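Local coordinates for protein GH18 chiitnase (Pseudoalteromonas aurantia, PDB 6K7Z) that probably cleaves internal glycosidic bonds in chitin chains, as an endochitinase of glycoside hydrolase family 18 built on a TIM barrel, at residues E140-L145 and G178-W183; F223-N228 and G268-A273. All coordinates share one frame; numbering follows the deposited sequence.

Contact 1 of 2, residues E140-L145 and G178-W183; sequences ELRKRL and GQEIDW
R142 sends CG anti to its own backbone N (chi1 179°), then bends at chi2 and chi3, which carries its guanidinium group off the last turn of helix 130-144 to the backbone of E180 and the carboxylate of D182. The meeting lies at the N-terminal end of the beta strands of the TIM barrel, where the loop after helix 169-177 leads into strand 183-187. R142 grips E180 side-on: R142 NE and NH2 both donate to E180 O, at 3.0 Å and 2.8 Å, with that oxygen close to the guanidinium plane. R142 NH2 also makes a salt bridge to D182 OD2, 2.7 Å away; the guanidinium and carboxylate planes stand 86° apart, and OD2 is met from above the carboxylate plane. R142 NH1 turns back to its own segment, donating to L145 O at 2.8 Å just past the helix end, and also to Y150 O. All three guanidinium nitrogens are thus used, which fixes the rotation of the group and ties helix end to loop. The E180 side chain runs antiparallel alongside that of R142, E180 OE1 resting 3.7 Å from R142 CB rather than pairing with the charge. D182 OD2 has a second donor, the backbone N of I152 on strand 151-154.

Contact 2 of 2, residues F223-N228 and G268-A273; sequences FPVTQN and GDWIKA
V225 and W270 mark the closest backbone approach, their CA atoms 7.1 Å apart, where the end of strand 219-224 passes the first turn of helix 269-277. The chain is extended through F223 and P224 and turns at V225 into the loop beyond the strand; on the other side, G268 holds the N-cap position with a positive phi of 66° and its O accepts from K272 N. This is the C-terminal end of the strands in the TIM barrel, the end at which the catalytic face of such barrels lies. W270 carries the contact. A chi1 of -170° turns the W270 indole away from its backbone N and out toward the strand end. V225 sets CG1 over one face of the five-membered ring of W270 in a CH-pi contact, 4.1 Å from the centroid and 24° off the normal. F223 CB adds a looser apolar touch, approaching W270 CZ2 obliquely at 4.4 Å. No direct hydrogen bond joins the segments; a water in the indole plane accepts from W270 NE1 at 2.9 Å and lies 2.9 Å from V225 O, one of several acceptors competing for its protons. With the indole of W270 cut back to an alanine, V225 CG1 would probably face a gap and the water would lose its N-H donor. D265 accepts from the backbone N atoms of W270 and I271 in the first helical turn. Strand 256-260 pairs with strand 219-224 at F223, and the backbone pairing runs on to V225 just past the strand; its I257 and N259 touch W270, while I240 of helix 237-251 packs against both W270 and F223.

Overall arrangement
From the N terminus the chain lays down strands 3-8, 25-33, 71-77 and 111-115 before helix 130-144 opens contact 1. Strand 151-154 and helix 169-177 lie in the loop it closes, at the entry to strand 183-187. Contact 2 opens later, at the end of strand 219-224, and closes over helix 237-251 and strand 256-260 onto helix 269-277. The two follow in series, neither nesting nor crossing. The centres of contact 1 and contact 2 are about 29 Å apart, on opposite sides of the chain's centre. Contact 1 ties outer helix to loop at the N-terminal end of the strands; contact 2 joins the last helix to the C-terminal end of strand 219-224.

Contact 1 of 2, residues E140-L145 and G178-W183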
ATOM      1  N   GLU A 140       0.212   2.864  17.576  1.00 16.64           N
ATOM      2  CA  GLU A 140       0.104   1.616  18.320  1.00 16.04           C
ATOM      3  C   GLU A 140       0.787   0.475  17.585  1.00 16.79           C
ATOM      4  O   GLU A 140       1.384  -0.410  18.207  1.00 14.90           O
ATOM      5  CB  GLU A 140      -1.365   1.287  18.571  1.00 14.52           C
ATOM      6  CG  GLU A 140      -2.095   2.336  19.372  1.00 17.09           C
ATOM      7  CD  GLU A 140      -1.703   2.310  20.833  1.00 24.30           C
ATOM      8  OE1 GLU A 140      -0.918   1.412  21.231  1.00 23.95           O
ATOM      9  OE2 GLU A 140      -2.197   3.171  21.582  1.00 24.17           O
ATOM     10  N   LEU A 141       0.704   0.479  16.258  1.00 14.65           N
ATOM     11  CA  LEU A 141       1.362  -0.560  15.477  1.00 15.44           C
ATOM     12  C   LEU A 141       2.877  -0.423  15.561  1.00 16.19           C
ATOM     13  O   LEU A 141       3.590  -1.423  15.730  1.00 19.42           O
ATOM     14  CB  LEU A 141       0.874  -0.475  14.032  1.00 16.02           C
ATOM     15  CG  LEU A 141       0.779  -1.687  13.113  1.00 22.32           C
ATOM     16  CD1 LEU A 141       0.182  -2.886  13.808  1.00 20.29           C
ATOM     17  CD2 LEU A 141      -0.074  -1.294  11.909  1.00 21.50           C
ATOM     18  N   ARG A 142       3.376   0.811  15.462  1.00 15.65           N
ATOM     19  CA  ARG A 142       4.815   1.060  15.481  1.00 18.39           C
ATOM     20  C   ARG A 142       5.417   0.712  16.830  1.00 20.24           C
ATOM     21  O   ARG A 142       6.562   0.249  16.901  1.00 20.69           O
ATOM     22  CB  ARG A 142       5.091   2.527  15.128  1.00 17.90           C
ATOM     23  CG  ARG A 142       6.565   2.910  15.128  1.00 18.04           C
ATOM     24  CD  ARG A 142       7.370   1.945  14.262  1.00 20.53           C
ATOM     25  NE  ARG A 142       7.344   2.334  12.863  1.00 22.02           N
ATOM     26  CZ  ARG A 142       7.670   1.526  11.859  1.00 18.61           C
ATOM     27  NH1 ARG A 142       8.030   0.274  12.096  1.00 18.26           N
ATOM     28  NH2 ARG A 142       7.630   1.971  10.615  1.00 17.28           N
ATOM     29  N   LYS A 143       4.645   0.923  17.899  1.00 18.25           N
ATOM     30  CA  LYS A 143       5.028   0.477  19.231  1.00 18.44           C
ATOM     31  C   LYS A 143       5.323  -1.018  19.247  1.00 22.67           C
ATOM     32  O   LYS A 143       6.328  -1.457  19.821  1.00 23.27           O
ATOM     33  CB  LYS A 143       3.902   0.837  20.202  1.00 21.00           C
ATOM     34  CG  LYS A 143       4.121   0.431  21.643  1.00 23.02           C
ATOM     35  CD  LYS A 143       2.836   0.629  22.459  1.00 24.66           C
ATOM     36  CE  LYS A 143       2.370   2.076  22.436  1.00 26.00           C
ATOM     37  NZ  LYS A 143       1.019   2.220  23.082  1.00 23.73           N
ATOM     38  N   ARG A 144       4.479  -1.811  18.581  1.00 18.30           N
ATOM     39  CA  ARG A 144       4.590  -3.265  18.590  1.00 19.22           C
ATOM     40  C   ARG A 144       5.500  -3.813  17.499  1.00 20.64           C
ATOM     41  O   ARG A 144       6.005  -4.932  17.645  1.00 16.86           O
ATOM     42  CB  ARG A 144       3.191  -3.884  18.466  1.00 16.92           C
ATOM     43  CG  ARG A 144       2.265  -3.449  19.597  1.00 20.00           C
ATOM     44  CD  ARG A 144       0.795  -3.664  19.294  1.00 19.35           C
ATOM     45  NE  ARG A 144      -0.022  -3.555  20.507  1.00 20.69           N
ATOM     46  CZ  ARG A 144      -0.433  -2.407  21.045  1.00 22.29           C
ATOM     47  NH1 ARG A 144      -0.114  -1.247  20.491  1.00 19.70           N
ATOM     48  NH2 ARG A 144      -1.172  -2.416  22.143  1.00 24.70           N
ATOM     49  N   LEU A 145       5.729  -3.045  16.431  1.00 17.47           N
ATOM     50  CA  LEU A 145       6.534  -3.453  15.279  1.00 20.12           C
ATOM     51  C   LEU A 145       7.589  -2.381  15.036  1.00 22.00           C
ATOM     52  O   LEU A 145       7.457  -1.553  14.122  1.00 17.70           O
ATOM     53  CB  LEU A 145       5.664  -3.636  14.035  1.00 16.70           C
ATOM     54  CG  LEU A 145       4.524  -4.638  14.167  1.00 18.67           C
ATOM     55  CD1 LEU A 145       3.681  -4.640  12.893  1.00 17.92           C
ATOM     56  CD2 LEU A 145       5.082  -6.026  14.447  1.00 17.36           C
ATOM     57  N   GLY A 178       4.087  10.959  10.366  1.00 15.72           N
ATOM     58  CA  GLY A 178       4.863  10.617   9.182  1.00 16.58           C
ATOM     59  C   GLY A 178       6.224  10.029   9.498  1.00 17.64           C
ATOM     60  O   GLY A 178       6.722   9.167   8.764  1.00 14.87           O
ATOM     61  N   GLN A 179       6.839  10.468  10.599  1.00 18.42           N
ATOM     62  CA  GLN A 179       8.144   9.945  10.981  1.00 19.37           C
ATOM     63  C   GLN A 179       8.098   8.463  11.334  1.00 18.14           C
ATOM     64  O   GLN A 179       9.145   7.806  11.341  1.00 19.94           O
ATOM     65  CB  GLN A 179       8.709  10.757  12.150  1.00 21.70           C
ATOM     66  CG  GLN A 179       7.971  10.570  13.477  1.00 25.15           C
ATOM     67  CD  GLN A 179       6.634  11.313  13.567  1.00 26.75           C
ATOM     68  OE1 GLN A 179       6.258  12.086  12.677  1.00 21.47           O
ATOM     69  NE2 GLN A 179       5.915  11.087  14.668  1.00 27.67           N
ATOM     70  N   GLU A 180       6.917   7.915  11.605  1.00 15.35           N
ATOM     71  CA  GLU A 180       6.768   6.514  11.967  1.00 15.16           C
ATOM     72  C   GLU A 180       6.343   5.632  10.800  1.00 17.48           C
ATOM     73  O   GLU A 180       6.216   4.416  10.972  1.00 17.63           O
ATOM     74  CB  GLU A 180       5.761   6.381  13.110  1.00 18.90           C
ATOM     75  CG  GLU A 180       6.220   7.100  14.372  1.00 19.96           C
ATOM     76  CD  GLU A 180       5.263   6.942  15.523  1.00 27.07           C
ATOM     77  OE1 GLU A 180       4.353   6.089  15.447  1.00 25.90           O
ATOM     78  OE2 GLU A 180       5.422   7.679  16.517  1.00 34.87           O
ATOM     79  N   ILE A 181       6.103   6.213   9.635  1.00 15.83           N
ATOM     80  CA  ILE A 181       5.663   5.485   8.448  1.00 13.62           C
ATOM     81  C   ILE A 181       6.861   5.317   7.529  1.00 14.07           C
ATOM     82  O   ILE A 181       7.601   6.281   7.279  1.00 14.01           O
ATOM     83  CB  ILE A 181       4.528   6.246   7.737  1.00 15.43           C
ATOM     84  CG1 ILE A 181       3.288   6.309   8.631  1.00 14.05           C
ATOM     85  CG2 ILE A 181       4.236   5.646   6.347  1.00 11.66           C
ATOM     86  CD1 ILE A 181       2.185   7.204   8.089  1.00 12.83           C
ATOM     87  N   ASP A 182       7.048   4.111   6.999  1.00 13.55           N
ATOM     88  CA  ASP A 182       8.193   3.904   6.123  1.00 14.22           C
ATOM     89  C   ASP A 182       7.975   4.511   4.744  1.00 14.13           C
ATOM     90  O   ASP A 182       8.880   5.157   4.205  1.00 15.18           O
ATOM     91  CB  ASP A 182       8.514   2.416   6.027  1.00 16.80           C
ATOM     92  CG  ASP A 182       9.047   1.866   7.340  1.00 17.95           C
ATOM     93  OD1 ASP A 182      10.250   2.036   7.611  1.00 21.09           O
ATOM     94  OD2 ASP A 182       8.264   1.286   8.094  1.00 15.68           O
ATOM     95  N   TRP A 183       6.792   4.334   4.156  1.00 14.01           N
ATOM     96  CA  TRP A 183       6.502   4.983   2.880  1.00 12.31           C
ATOM     97  C   TRP A 183       5.006   4.918   2.604  1.00 13.06           C
ATOM     98  O   TRP A 183       4.255   4.203   3.270  1.00 12.56           O
ATOM     99  CB  TRP A 183       7.279   4.354   1.721  1.00 12.56           C
ATOM    100  CG  TRP A 183       7.029   2.894   1.527  1.00 14.40           C
ATOM    101  CD1 TRP A 183       5.965   2.318   0.880  1.00 13.59           C
ATOM    102  CD2 TRP A 183       7.868   1.819   1.954  1.00 14.92           C
ATOM    103  NE1 TRP A 183       6.090   0.954   0.899  1.00 13.08           N
ATOM    104  CE2 TRP A 183       7.247   0.620   1.555  1.00 14.81           C
ATOM    105  CE3 TRP A 183       9.086   1.751   2.639  1.00 16.92           C
ATOM    106  CZ2 TRP A 183       7.804  -0.628   1.813  1.00 15.50           C
ATOM    107  CZ3 TRP A 183       9.635   0.507   2.896  1.00 17.70           C
ATOM    108  CH2 TRP A 183       8.993  -0.663   2.494  1.00 15.37           C
TER

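Contact 2 of 2, residues F223-N228 and G268-A273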
ATOM      1  N   PHE A 223       0.772   2.295  -9.887  1.00 11.84           N
ATOM      2  CA  PHE A 223       0.114   2.244 -11.194  1.00 11.80           C
ATOM      3  C   PHE A 223      -0.499   0.873 -11.434  1.00 12.73           C
ATOM      4  O   PHE A 223      -0.027  -0.125 -10.879  1.00 10.46           O
ATOM      5  CB  PHE A 223       1.109   2.549 -12.325  1.00 12.61           C
ATOM      6  CG  PHE A 223       1.684   3.919 -12.246  1.00 12.46           C
ATOM      7  CD1 PHE A 223       0.975   5.003 -12.735  1.00 13.20           C
ATOM      8  CD2 PHE A 223       2.910   4.140 -11.638  1.00 12.05           C
ATOM      9  CE1 PHE A 223       1.490   6.277 -12.634  1.00 16.28           C
ATOM     10  CE2 PHE A 223       3.430   5.424 -11.538  1.00 14.29           C
ATOM     11  CZ  PHE A 223       2.723   6.486 -12.039  1.00 15.63           C
ATOM     12  N   PRO A 224      -1.522   0.788 -12.290  1.00 13.27           N
ATOM     13  CA  PRO A 224      -2.020  -0.527 -12.713  1.00 12.10           C
ATOM     14  C   PRO A 224      -1.101  -1.125 -13.765  1.00 12.52           C
ATOM     15  O   PRO A 224      -0.567  -0.411 -14.618  1.00 12.87           O
ATOM     16  CB  PRO A 224      -3.399  -0.220 -13.316  1.00 13.79           C
ATOM     17  CG  PRO A 224      -3.465   1.273 -13.480  1.00 16.78           C
ATOM     18  CD  PRO A 224      -2.183   1.890 -13.015  1.00 13.69           C
ATOM     19  N   VAL A 225      -0.924  -2.448 -13.708  1.00 11.89           N
ATOM     20  CA  VAL A 225      -0.082  -3.111 -14.701  1.00 10.70           C
ATOM     21  C   VAL A 225      -0.772  -3.116 -16.055  1.00 13.52           C
ATOM     22  O   VAL A 225      -0.178  -2.742 -17.071  1.00 12.06           O
ATOM     23  CB  VAL A 225       0.281  -4.535 -14.256  1.00 11.64           C
ATOM     24  CG1 VAL A 225       1.134  -5.224 -15.318  1.00 12.20           C
ATOM     25  CG2 VAL A 225       1.002  -4.501 -12.914  1.00  9.85           C
ATOM     26  N   THR A 226      -2.028  -3.541 -16.085  1.00 14.24           N
ATOM     27  CA  THR A 226      -2.802  -3.641 -17.314  1.00 15.15           C
ATOM     28  C   THR A 226      -4.079  -2.827 -17.217  1.00 16.06           C
ATOM     29  O   THR A 226      -4.503  -2.397 -16.137  1.00 13.36           O
ATOM     30  CB  THR A 226      -3.203  -5.081 -17.619  1.00 13.47           C
ATOM     31  OG1 THR A 226      -4.079  -5.552 -16.576  1.00 16.77           O
ATOM     32  CG2 THR A 226      -1.966  -5.983 -17.744  1.00 14.08           C
ATOM     33  N   GLN A 227      -4.745  -2.701 -18.355  1.00 15.12           N
ATOM     34  CA  GLN A 227      -5.989  -2.014 -18.385  1.00 16.28           C
ATOM     35  C   GLN A 227      -7.045  -2.627 -17.424  1.00 18.69           C
ATOM     36  O   GLN A 227      -7.851  -1.926 -16.902  1.00 17.34           O
ATOM     37  CB  GLN A 227      -6.564  -2.080 -19.785  1.00 20.70           C
ATOM     38  CG  GLN A 227      -8.018  -1.627 -19.907  1.00 23.78           C
ATOM     39  CD  GLN A 227      -8.992  -2.794 -19.910  1.00 31.61           C
ATOM     40  OE1 GLN A 227      -8.878  -3.737 -20.695  1.00 38.15           O
ATOM     41  NE2 GLN A 227      -9.984  -2.705 -19.060  1.00 32.56           N
ATOM     42  N   ASN A 228      -7.050  -3.935 -17.259  1.00 16.53           N
ATOM     43  CA  ASN A 228      -8.081  -4.543 -16.416  1.00 20.39           C
ATOM     44  C   ASN A 228      -7.773  -4.396 -14.939  1.00 18.66           C
ATOM     45  O   ASN A 228      -8.573  -4.846 -14.113  1.00 20.06           O
ATOM     46  CB  ASN A 228      -8.271  -6.040 -16.756  1.00 21.34           C
ATOM     47  CG  ASN A 228      -9.534  -6.645 -16.134  1.00 23.71           C
ATOM     48  OD1 ASN A 228      -9.455  -7.495 -15.247  1.00 27.71           O
ATOM     49  ND2 ASN A 228     -10.693  -6.193 -16.584  1.00 22.60           N
ATOM     50  N   GLY A 268       6.797 -11.260 -15.825  1.00 14.37           N
ATOM     51  CA  GLY A 268       7.507 -10.203 -15.141  1.00 15.02           C
ATOM     52  C   GLY A 268       8.056  -9.127 -16.045  1.00 14.07           C
ATOM     53  O   GLY A 268       8.934  -8.368 -15.622  1.00 12.19           O
ATOM     54  N   ASP A 269       7.574  -9.041 -17.285  1.00 12.44           N
ATOM     55  CA  ASP A 269       8.136  -8.069 -18.222  1.00 14.69           C
ATOM     56  C   ASP A 269       7.946  -6.636 -17.737  1.00 11.06           C
ATOM     57  O   ASP A 269       8.833  -5.795 -17.920  1.00 12.54           O
ATOM     58  CB  ASP A 269       7.509  -8.232 -19.604  1.00 13.93           C
ATOM     59  CG  ASP A 269       7.908  -9.514 -20.269  1.00 15.09           C
ATOM     60  OD1 ASP A 269       8.953 -10.093 -19.885  1.00 15.91           O
ATOM     61  OD2 ASP A 269       7.172  -9.941 -21.176  1.00 14.66           O
ATOM     62  N   TRP A 270       6.787  -6.331 -17.152  1.00 10.37           N
ATOM     63  CA  TRP A 270       6.519  -4.966 -16.691  1.00 10.69           C
ATOM     64  C   TRP A 270       7.508  -4.555 -15.608  1.00 11.92           C
ATOM     65  O   TRP A 270       8.138  -3.491 -15.693  1.00 11.36           O
ATOM     66  CB  TRP A 270       5.077  -4.869 -16.176  1.00 11.60           C
ATOM     67  CG  TRP A 270       4.520  -3.480 -15.878  1.00 11.03           C
ATOM     68  CD1 TRP A 270       3.701  -2.748 -16.684  1.00 11.22           C
ATOM     69  CD2 TRP A 270       4.677  -2.714 -14.671  1.00  9.95           C
ATOM     70  NE1 TRP A 270       3.356  -1.567 -16.073  1.00 14.06           N
ATOM     71  CE2 TRP A 270       3.940  -1.520 -14.837  1.00 10.36           C
ATOM     72  CE3 TRP A 270       5.370  -2.915 -13.475  1.00 10.06           C
ATOM     73  CZ2 TRP A 270       3.895  -0.531 -13.867  1.00  9.21           C
ATOM     74  CZ3 TRP A 270       5.325  -1.933 -12.507  1.00 10.43           C
ATOM     75  CH2 TRP A 270       4.588  -0.756 -12.702  1.00 10.03           C
ATOM     76  N   ILE A 271       7.680  -5.401 -14.586  1.00 10.10           N
ATOM     77  CA  ILE A 271       8.571  -5.010 -13.496  1.00  8.76           C
ATOM     78  C   ILE A 271      10.012  -4.975 -13.971  1.00 10.40           C
ATOM     79  O   ILE A 271      10.793  -4.129 -13.528  1.00 11.29           O
ATOM     80  CB  ILE A 271       8.387  -5.923 -12.265  1.00  8.74           C
ATOM     81  CG1 ILE A 271       9.169  -5.365 -11.074  1.00 11.11           C
ATOM     82  CG2 ILE A 271       8.833  -7.364 -12.544  1.00 10.09           C
ATOM     83  CD1 ILE A 271       8.801  -3.950 -10.714  1.00 12.70           C
ATOM     84  N   LYS A 272      10.391  -5.846 -14.910  1.00 11.08           N
ATOM     85  CA  LYS A 272      11.753  -5.782 -15.432  1.00 11.78           C
ATOM     86  C   LYS A 272      12.019  -4.447 -16.132  1.00 13.59           C
ATOM     87  O   LYS A 272      13.054  -3.813 -15.896  1.00 15.08           O
ATOM     88  CB  LYS A 272      12.007  -6.954 -16.372  1.00 13.01           C
ATOM     89  CG  LYS A 272      12.172  -8.302 -15.659  1.00 14.31           C
ATOM     90  CD  LYS A 272      12.330  -9.416 -16.712  1.00 17.53           C
ATOM     91  CE  LYS A 272      12.040 -10.766 -16.127  1.00 19.06           C
ATOM     92  NZ  LYS A 272      12.180 -11.864 -17.135  1.00 22.79           N
ATOM     93  N   ALA A 273      11.086  -3.993 -16.972  1.00 10.46           N
ATOM     94  CA  ALA A 273      11.291  -2.729 -17.679  1.00 14.73           C
ATOM     95  C   ALA A 273      11.253  -1.539 -16.719  1.00 17.37           C
ATOM     96  O   ALA A 273      12.053  -0.602 -16.844  1.00 16.60           O
ATOM     97  CB  ALA A 273      10.245  -2.568 -18.785  1.00 11.20           C
TER
HETATM   98  O   HOH W   1       1.355  -0.417 -17.868  1.00 14.55           O